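Local coordinates for invasion protein invA (Salmonella enterica subsp. enterica serovar Typhimurium, PDB 3LW9) that is an inner-membrane protein of the type III secretion system involved in invasion of intestinal epithelial cells, represented here by a piece of its cytoplasmic region, at residues V3-L8 and I54-N59; E64-Y69 and D122-C127; E24-Q29 and P39-R44. The protein carries 2 engineered substitutions. One frame throughout, in Å; residues are numbered along the deposited sequence.

Contact 1: V3-L8 and I54-N59; sequences VPLILL and IVLLIN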
# COMPACT_ATOMS: atom_id res chain seq x y z
N VAL A 3 -1.30 -17.36 10.71
CA VAL A 3 -2.54 -16.58 10.58
C VAL A 3 -2.67 -15.93 9.18
O VAL A 3 -1.79 -15.18 8.75
CB VAL A 3 -2.61 -15.50 11.69
CG1 VAL A 3 -3.84 -14.66 11.51
CG2 VAL A 3 -2.58 -16.17 13.09
N PRO A 4 -3.78 -16.19 8.46
CA PRO A 4 -3.94 -15.64 7.11
C PRO A 4 -4.13 -14.12 7.06
O PRO A 4 -4.66 -13.53 7.99
CB PRO A 4 -5.23 -16.31 6.60
CG PRO A 4 -5.96 -16.75 7.81
CD PRO A 4 -5.05 -16.69 9.01
N LEU A 5 -3.68 -13.51 5.96
CA LEU A 5 -4.05 -12.14 5.61
C LEU A 5 -5.41 -12.17 4.93
O LEU A 5 -5.64 -13.00 4.03
CB LEU A 5 -3.07 -11.52 4.62
CG LEU A 5 -1.57 -11.40 4.91
CD1 LEU A 5 -0.97 -10.48 3.86
CD2 LEU A 5 -1.28 -10.88 6.27
N ILE A 6 -6.31 -11.28 5.32
CA ILE A 6 -7.62 -11.22 4.69
C ILE A 6 -7.78 -9.91 3.93
O ILE A 6 -7.47 -8.87 4.45
CB ILE A 6 -8.78 -11.30 5.73
CG1 ILE A 6 -8.67 -12.53 6.64
CG2 ILE A 6 -10.13 -11.25 5.03
CD1 ILE A 6 -8.60 -13.83 5.95
N LEU A 7 -8.25 -9.98 2.68
CA LEU A 7 -8.58 -8.79 1.93
C LEU A 7 -10.08 -8.79 1.70
O LEU A 7 -10.59 -9.67 0.99
CB LEU A 7 -7.87 -8.79 0.60
CG LEU A 7 -6.34 -8.79 0.58
CD1 LEU A 7 -5.85 -8.82 -0.88
CD2 LEU A 7 -5.80 -7.58 1.33
N LEU A 8 -10.75 -7.83 2.33
CA LEU A 8 -12.14 -7.46 2.01
C LEU A 8 -12.14 -6.71 0.69
O LEU A 8 -11.45 -5.67 0.55
CB LEU A 8 -12.71 -6.57 3.07
CG LEU A 8 -13.09 -7.16 4.44
CD1 LEU A 8 -12.19 -8.30 4.77
CD2 LEU A 8 -13.12 -6.13 5.52
N ILE A 54 -10.26 -1.69 -0.90
CA ILE A 54 -9.83 -2.96 -0.32
C ILE A 54 -9.42 -2.74 1.15
O ILE A 54 -8.75 -1.73 1.49
CB ILE A 54 -8.63 -3.57 -1.08
CG1 ILE A 54 -8.92 -3.75 -2.57
CG2 ILE A 54 -8.17 -4.91 -0.41
CD1 ILE A 54 -9.13 -5.17 -2.99
N VAL A 55 -9.87 -3.63 2.03
CA VAL A 55 -9.45 -3.58 3.43
C VAL A 55 -8.55 -4.78 3.76
O VAL A 55 -8.87 -5.94 3.47
CB VAL A 55 -10.65 -3.45 4.38
CG1 VAL A 55 -10.15 -3.34 5.83
CG2 VAL A 55 -11.46 -2.23 4.01
N LEU A 56 -7.37 -4.49 4.30
CA LEU A 56 -6.46 -5.51 4.78
C LEU A 56 -6.70 -5.79 6.25
O LEU A 56 -6.57 -4.90 7.06
CB LEU A 56 -5.02 -5.06 4.59
CG LEU A 56 -3.91 -5.96 5.16
CD1 LEU A 56 -3.92 -7.38 4.64
CD2 LEU A 56 -2.58 -5.29 4.88
N LEU A 57 -7.07 -7.03 6.56
CA LEU A 57 -7.15 -7.49 7.92
C LEU A 57 -6.01 -8.46 8.20
O LEU A 57 -5.71 -9.36 7.40
CB LEU A 57 -8.45 -8.23 8.18
CG LEU A 57 -9.73 -7.64 7.56
CD1 LEU A 57 -10.92 -8.55 7.93
CD2 LEU A 57 -9.93 -6.20 8.06
N ILE A 58 -5.42 -8.31 9.38
CA ILE A 58 -4.55 -9.34 9.91
C ILE A 58 -4.98 -9.70 11.31
O ILE A 58 -5.18 -8.82 12.15
CB ILE A 58 -3.09 -8.87 9.85
CG1 ILE A 58 -2.63 -8.92 8.38
CG2 ILE A 58 -2.22 -9.66 10.79
CD1 ILE A 58 -1.14 -8.98 8.17
N ASN A 59 -5.17 -11.00 11.55
CA ASN A 59 -5.74 -11.50 12.79
C ASN A 59 -7.08 -10.84 13.13
O ASN A 59 -7.38 -10.60 14.29
CB ASN A 59 -4.73 -11.29 13.94
CG ASN A 59 -4.83 -12.33 15.01
OD1 ASN A 59 -4.93 -13.51 14.72
ND2 ASN A 59 -4.76 -11.91 16.27
O HOH W 1 -6.30 -13.38 9.80
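Ile6 and Leu57 face each other as an antiparallel hydrogen-bonded pair, Ile6 N to Leu57 O at 2.9 Å and Leu57 N to Ile6 O at 2.8 Å; the first of these bonds is nearly straight (178°). Leu8 and Val55 repeat the pattern, but Leu8 N meets Val55 O at a more bent 146°. Between these two pairs, Leu7 and Leu56 form a non-hydrogen-bonded pair, and the CA of Leu7 lies 3.3 Å from Val55 O in a CA-H...O contact. The two strands are the inner pair of a mixed four-stranded sheet: strand 5-9 also runs parallel to 41-45, and strand 53-58 antiparallel to 61-67. On the face carrying Ile6, Leu8, Val55 and Leu57, the Leu8 side chain meets that of Leu57 at about a right angle, with Leu8 CD1 tight against Leu57 CD1 at 3.4 Å. Leu8 CD2, the other branch, rests on Val55 CB at 3.8 Å. On the other face Leu56 holds CG anti to the backbone N (chi1 175°), which swings Leu56 CD1 back over the neighbouring strand to touch Leu7 CD2 at 3.8 Å. This second face is backed by helix 120-151, where Leu128 meets Leu56.

Contact 2: E64-Y69 and D122-C127; sequences EQFTVY and DELYHC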
# COMPACT_ATOMS: atom_id res chain seq x y z
N GLU A 64 -5.15 -1.55 7.13
CA GLU A 64 -5.13 -0.43 6.21
C GLU A 64 -6.25 -0.59 5.20
O GLU A 64 -6.69 -1.70 4.93
CB GLU A 64 -3.74 -0.37 5.53
CG GLU A 64 -3.51 0.80 4.59
CD GLU A 64 -3.70 2.14 5.28
OE1 GLU A 64 -2.70 2.71 5.75
OE2 GLU A 64 -4.85 2.63 5.34
N GLN A 65 -6.71 0.52 4.66
CA GLN A 65 -7.66 0.51 3.55
C GLN A 65 -7.02 1.13 2.31
O GLN A 65 -6.42 2.20 2.37
CB GLN A 65 -8.97 1.22 3.91
CG GLN A 65 -10.06 1.15 2.83
CD GLN A 65 -11.44 1.62 3.30
OE1 GLN A 65 -12.23 2.09 2.49
NE2 GLN A 65 -11.75 1.48 4.61
N PHE A 66 -7.08 0.42 1.20
CA PHE A 66 -6.47 0.89 -0.05
C PHE A 66 -7.56 1.36 -1.03
O PHE A 66 -8.69 0.82 -1.05
CB PHE A 66 -5.66 -0.23 -0.73
CG PHE A 66 -4.71 -0.95 0.19
CD1 PHE A 66 -3.75 -0.26 0.92
CD2 PHE A 66 -4.75 -2.34 0.31
CE1 PHE A 66 -2.86 -0.92 1.76
CE2 PHE A 66 -3.85 -3.00 1.14
CZ PHE A 66 -2.92 -2.27 1.90
N THR A 67 -7.20 2.33 -1.85
CA THR A 67 -8.03 2.80 -2.93
C THR A 67 -7.28 2.43 -4.19
O THR A 67 -6.21 2.96 -4.49
CB THR A 67 -8.34 4.29 -2.83
OG1 THR A 67 -9.09 4.54 -1.63
CG2 THR A 67 -9.17 4.75 -4.00
N VAL A 68 -7.83 1.48 -4.92
CA VAL A 68 -7.20 1.00 -6.13
C VAL A 68 -8.29 1.01 -7.16
O VAL A 68 -9.38 0.47 -6.91
CB VAL A 68 -6.57 -0.40 -5.93
CG1 VAL A 68 -6.47 -1.14 -7.25
CG2 VAL A 68 -5.20 -0.26 -5.28
N TYR A 69 -8.05 1.65 -8.30
CA TYR A 69 -9.06 1.72 -9.34
C TYR A 69 -8.89 0.56 -10.31
O TYR A 69 -8.07 0.60 -11.25
CB TYR A 69 -9.01 3.08 -10.10
CG TYR A 69 -9.51 4.23 -9.25
CD1 TYR A 69 -10.86 4.52 -9.20
CD2 TYR A 69 -8.65 5.00 -8.48
CE1 TYR A 69 -11.34 5.51 -8.43
CE2 TYR A 69 -9.14 6.04 -7.67
CZ TYR A 69 -10.49 6.28 -7.67
OH TYR A 69 -11.03 7.26 -6.92
N ASP A 122 -1.14 -4.89 -9.81
CA ASP A 122 0.23 -4.62 -9.48
C ASP A 122 0.29 -3.51 -8.44
O ASP A 122 1.14 -3.53 -7.57
CB ASP A 122 1.05 -4.29 -10.71
CG ASP A 122 1.34 -5.52 -11.56
OD1 ASP A 122 1.30 -6.65 -11.04
OD2 ASP A 122 1.66 -5.36 -12.74
N GLU A 123 -0.61 -2.53 -8.54
CA GLU A 123 -0.61 -1.43 -7.55
C GLU A 123 -1.13 -1.93 -6.20
O GLU A 123 -0.63 -1.52 -5.15
CB GLU A 123 -1.45 -0.25 -8.06
CG GLU A 123 -1.54 0.94 -7.08
CD GLU A 123 -0.22 1.64 -6.85
OE1 GLU A 123 0.80 1.30 -7.49
OE2 GLU A 123 -0.20 2.55 -6.01
N LEU A 124 -2.12 -2.82 -6.22
CA LEU A 124 -2.60 -3.43 -4.98
C LEU A 124 -1.46 -4.17 -4.28
O LEU A 124 -1.26 -4.00 -3.08
CB LEU A 124 -3.79 -4.33 -5.26
CG LEU A 124 -4.53 -5.01 -4.11
CD1 LEU A 124 -5.08 -3.99 -3.07
CD2 LEU A 124 -5.68 -5.78 -4.72
N TYR A 125 -0.68 -4.97 -5.04
CA TYR A 125 0.50 -5.61 -4.47
C TYR A 125 1.45 -4.58 -3.87
O TYR A 125 1.96 -4.73 -2.74
CB TYR A 125 1.24 -6.52 -5.50
CG TYR A 125 2.60 -6.91 -4.98
CD1 TYR A 125 2.72 -7.85 -3.99
CD2 TYR A 125 3.75 -6.30 -5.45
CE1 TYR A 125 3.92 -8.21 -3.49
CE2 TYR A 125 4.98 -6.65 -4.96
CZ TYR A 125 5.07 -7.61 -3.99
OH TYR A 125 6.29 -7.97 -3.47
N HIS A 126 1.70 -3.52 -4.63
CA HIS A 126 2.57 -2.45 -4.19
C HIS A 126 2.06 -1.85 -2.85
O HIS A 126 2.84 -1.71 -1.91
CB HIS A 126 2.70 -1.39 -5.28
CG HIS A 126 3.39 -0.14 -4.83
ND1 HIS A 126 4.74 -0.08 -4.57
CD2 HIS A 126 2.90 1.10 -4.58
CE1 HIS A 126 5.06 1.15 -4.20
NE2 HIS A 126 3.96 1.89 -4.22
N CYS A 127 0.77 -1.60 -2.76
CA CYS A 127 0.16 -1.02 -1.51
C CYS A 127 0.40 -1.94 -0.31
O CYS A 127 0.79 -1.51 0.76
CB CYS A 127 -1.33 -0.80 -1.70
SG CYS A 127 -1.75 0.48 -2.89
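Phe66 and Val68 meet Leu124 and Cys127 in an apolar strand-on-helix contact, buried near the centre of the chain. Strand 61-67, the outermost strand on one side of the mixed sheet, here turns its buried face to the long helix 120-151. No hydrogen bond joins the two segments. Phe66 and Val68 share the strand's side of the contact almost equally. With CG anti to its carbonyl carbon (chi1 -48°), the Phe66 ring is brought against the helix so that the CB of Cys127 lies over one face, 3.8 Å from the ring centroid and 18° off the ring normal, in a CH-pi contact. Cys127 CB is displaced toward the rim, 3.6 Å from Phe66 CD1. The sulfur sits farther out: Cys127 SG is 4.9 Å from the centroid of the Phe66 ring and approaches obliquely, a looser sulfur-aromatic contact. Leu124 CD1 comes in obliquely, 3.8 Å from Phe66 CD2, the two side chains crossing at about a right angle. Two residues along, Val68 CG2 lies against the helix at Leu124, between Glu123 and Cys127. This methyl of Val68 is 4.1 Å from Leu124 CA and 4.3 Å from both Cys127 SG and Glu123 CG, so Glu123 takes part through its aliphatic portion. Its carboxylate is bound elsewhere, in salt bridges to Arg118 and Arg74. Thr131, one helical turn on from Cys127, continues the packing along the helix against Phe66. The contact therefore depends on shape and dispersion between carbon and sulfur surfaces, while the one charged residue that touches it has both carboxylate oxygens engaged by arginines, which probably favours its ionised form.

Contact 3: E24-Q29 and P39-R44; sequences ERMRSQ and PEVLLR. Engineered in segment 24-29: Met26 (natural residue Leu).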
# COMPACT_ATOMS: atom_id res chain seq x y z
N GLU A 24 -2.22 -15.76 -5.26
CA GLU A 24 -0.94 -16.36 -5.64
C GLU A 24 -0.02 -15.29 -6.23
O GLU A 24 1.19 -15.36 -6.01
CB GLU A 24 -1.08 -17.57 -6.60
CG GLU A 24 -0.82 -18.98 -5.94
CD GLU A 24 0.65 -19.25 -5.49
OE1 GLU A 24 1.04 -18.76 -4.41
OE2 GLU A 24 1.42 -20.01 -6.16
N ARG A 25 -0.57 -14.31 -6.95
CA ARG A 25 0.30 -13.24 -7.48
C ARG A 25 1.03 -12.56 -6.32
O ARG A 25 2.21 -12.29 -6.37
CB ARG A 25 -0.47 -12.18 -8.26
CG ARG A 25 -0.99 -12.60 -9.61
CD ARG A 25 -2.01 -11.58 -10.12
NE ARG A 25 -1.42 -10.26 -10.37
CZ ARG A 25 -1.24 -9.70 -11.56
NH1 ARG A 25 -1.62 -10.33 -12.68
NH2 ARG A 25 -0.70 -8.50 -11.66
N MSE A 26 0.29 -12.25 -5.27
CA MSE A 26 0.87 -11.56 -4.16
C MSE A 26 1.92 -12.33 -3.38
O MSE A 26 2.98 -11.79 -3.03
CB MSE A 26 -0.24 -11.08 -3.23
CG MSE A 26 -0.34 -9.64 -3.43
SE MSE A 26 -1.99 -8.89 -3.19
CE MSE A 26 -2.91 -10.18 -2.34
N ARG A 27 1.59 -13.57 -3.07
CA ARG A 27 2.48 -14.45 -2.37
C ARG A 27 3.78 -14.68 -3.15
O ARG A 27 4.88 -14.58 -2.58
CB ARG A 27 1.73 -15.75 -2.04
CG ARG A 27 0.88 -15.54 -0.78
CD ARG A 27 -0.24 -16.54 -0.49
NE ARG A 27 0.09 -17.97 -0.44
CZ ARG A 27 0.92 -18.58 0.42
NH1 ARG A 27 1.62 -17.90 1.31
NH2 ARG A 27 1.07 -19.90 0.35
N SER A 28 3.63 -14.89 -4.46
CA SER A 28 4.76 -15.15 -5.35
C SER A 28 5.66 -13.94 -5.47
O SER A 28 6.90 -14.06 -5.32
CB SER A 28 4.26 -15.60 -6.73
OG SER A 28 3.60 -16.85 -6.60
N GLN A 29 5.07 -12.76 -5.68
CA GLN A 29 5.88 -11.57 -5.83
C GLN A 29 6.59 -11.19 -4.54
O GLN A 29 7.74 -10.77 -4.59
CB GLN A 29 5.09 -10.38 -6.38
CG GLN A 29 6.03 -9.31 -6.99
CD GLN A 29 6.83 -9.83 -8.21
OE1 GLN A 29 6.25 -10.39 -9.13
NE2 GLN A 29 8.15 -9.65 -8.20
N PRO A 39 1.77 -15.44 4.73
CA PRO A 39 0.81 -16.50 4.98
C PRO A 39 -0.21 -16.54 3.84
O PRO A 39 -0.10 -15.75 2.89
CB PRO A 39 0.17 -16.07 6.29
CG PRO A 39 0.26 -14.59 6.31
CD PRO A 39 1.49 -14.23 5.52
N GLU A 40 -1.20 -17.42 3.93
CA GLU A 40 -2.22 -17.48 2.90
C GLU A 40 -2.98 -16.14 2.86
O GLU A 40 -3.15 -15.46 3.87
CB GLU A 40 -3.17 -18.68 3.06
CG GLU A 40 -4.26 -18.53 4.08
CD GLU A 40 -5.05 -19.82 4.34
OE1 GLU A 40 -5.16 -20.66 3.41
OE2 GLU A 40 -5.57 -19.98 5.47
N VAL A 41 -3.38 -15.77 1.66
CA VAL A 41 -4.09 -14.56 1.43
C VAL A 41 -5.47 -15.00 1.00
O VAL A 41 -5.61 -15.71 -0.01
CB VAL A 41 -3.43 -13.71 0.33
CG1 VAL A 41 -4.30 -12.56 0.00
CG2 VAL A 41 -2.04 -13.25 0.79
N LEU A 42 -6.47 -14.61 1.79
CA LEU A 42 -7.85 -14.93 1.50
C LEU A 42 -8.62 -13.67 1.11
O LEU A 42 -8.50 -12.62 1.74
CB LEU A 42 -8.51 -15.59 2.71
CG LEU A 42 -7.82 -16.86 3.21
CD1 LEU A 42 -8.48 -17.40 4.46
CD2 LEU A 42 -7.82 -17.89 2.08
N LEU A 43 -9.42 -13.79 0.06
CA LEU A 43 -10.33 -12.72 -0.32
C LEU A 43 -11.69 -13.00 0.34
O LEU A 43 -12.08 -14.17 0.45
CB LEU A 43 -10.49 -12.72 -1.83
CG LEU A 43 -9.46 -11.93 -2.65
CD1 LEU A 43 -8.15 -11.66 -1.92
CD2 LEU A 43 -9.24 -12.59 -3.98
N ARG A 44 -12.37 -11.93 0.77
CA ARG A 44 -13.75 -11.99 1.31
C ARG A 44 -14.55 -10.77 0.82
O ARG A 44 -14.00 -9.66 0.60
CB ARG A 44 -13.74 -12.05 2.84
CG ARG A 44 -13.12 -13.30 3.41
CD ARG A 44 -13.94 -14.56 3.12
NE ARG A 44 -13.55 -15.68 3.99
CZ ARG A 44 -12.73 -16.68 3.64
NH1 ARG A 44 -12.18 -16.75 2.43
NH2 ARG A 44 -12.47 -17.64 4.53
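The guanidinium of Arg27 lies against the backbone of Pro39 and Glu40, with Glu40 CA over one of its faces, 3.9 Å above the plane and displaced toward the rim. Pro39 O approaches the same group obliquely and accepts a weak hydrogen bond from Arg27 NH1 at 3.2 Å; the angle at the hydrogen is only 122°. A bend in the Arg27 chain at chi3 (54°) helps bring the guanidinium over the backbone before strand 41-45. The aliphatic part contributes as well: Arg27 CD is 3.5 Å from Pro39 O and 4.0 Å from Val41 CG2, and the arginine and valine side chains slide past each other in opposite directions. Arg27 CG lies alongside too, 4.0 Å from Val41 CG2, so two successive methylenes of the arginine rest on one valine methyl. Glu40 carries the opposite charge, but its OE1 remains 7.0 Å from Arg27 NH2, too far for an ion pair. Val41 points toward the helix and divides its two branches between neighbouring helical residues, CG2 going to Arg27 and CG1 to Met26. Met26 is an engineered residue, leucine in the natural sequence, and is present as selenomethionine; Met26 CE comes within 3.6 Å of Val41 CG1, the two side chains crossing at about a right angle. Strands 5-9 and 41-45 run parallel as neighbours; helices 14-19 and 22-34 lie between them in the chain, and 22-34 packs on the sheet, as in a beta-alpha-beta crossover. From helix 22-34, Met26 touches three other elements: Val41 on the edge strand, Leu7 on the adjoining strand 5-9, and Tyr125 and Leu128 on helix 120-151.

The three contacts build one alpha/beta unit around the mixed sheet of order 41-45, 5-9, 53-58, 61-67. Contact 1 forms its middle, contact 3 packs helix 22-34 on one outermost strand, and contact 2 packs helix 120-151 on the other. Their centres lie about 10 Å (1 and 3) or 13 Å (1 and 2, 2 and 3) apart. Along the chain, contact 3 falls between the two strands of contact 1, and contact 2 follows both. Leu7 N to Leu42 O joins contacts 1 and 3, and Ile54 O to Phe66 N joins 1 and 2. The apolar contacts form a shared packing layer in this part of InvA's cytoplasmic domain, and an Arg25 to Asp122 salt bridge joins the two helices.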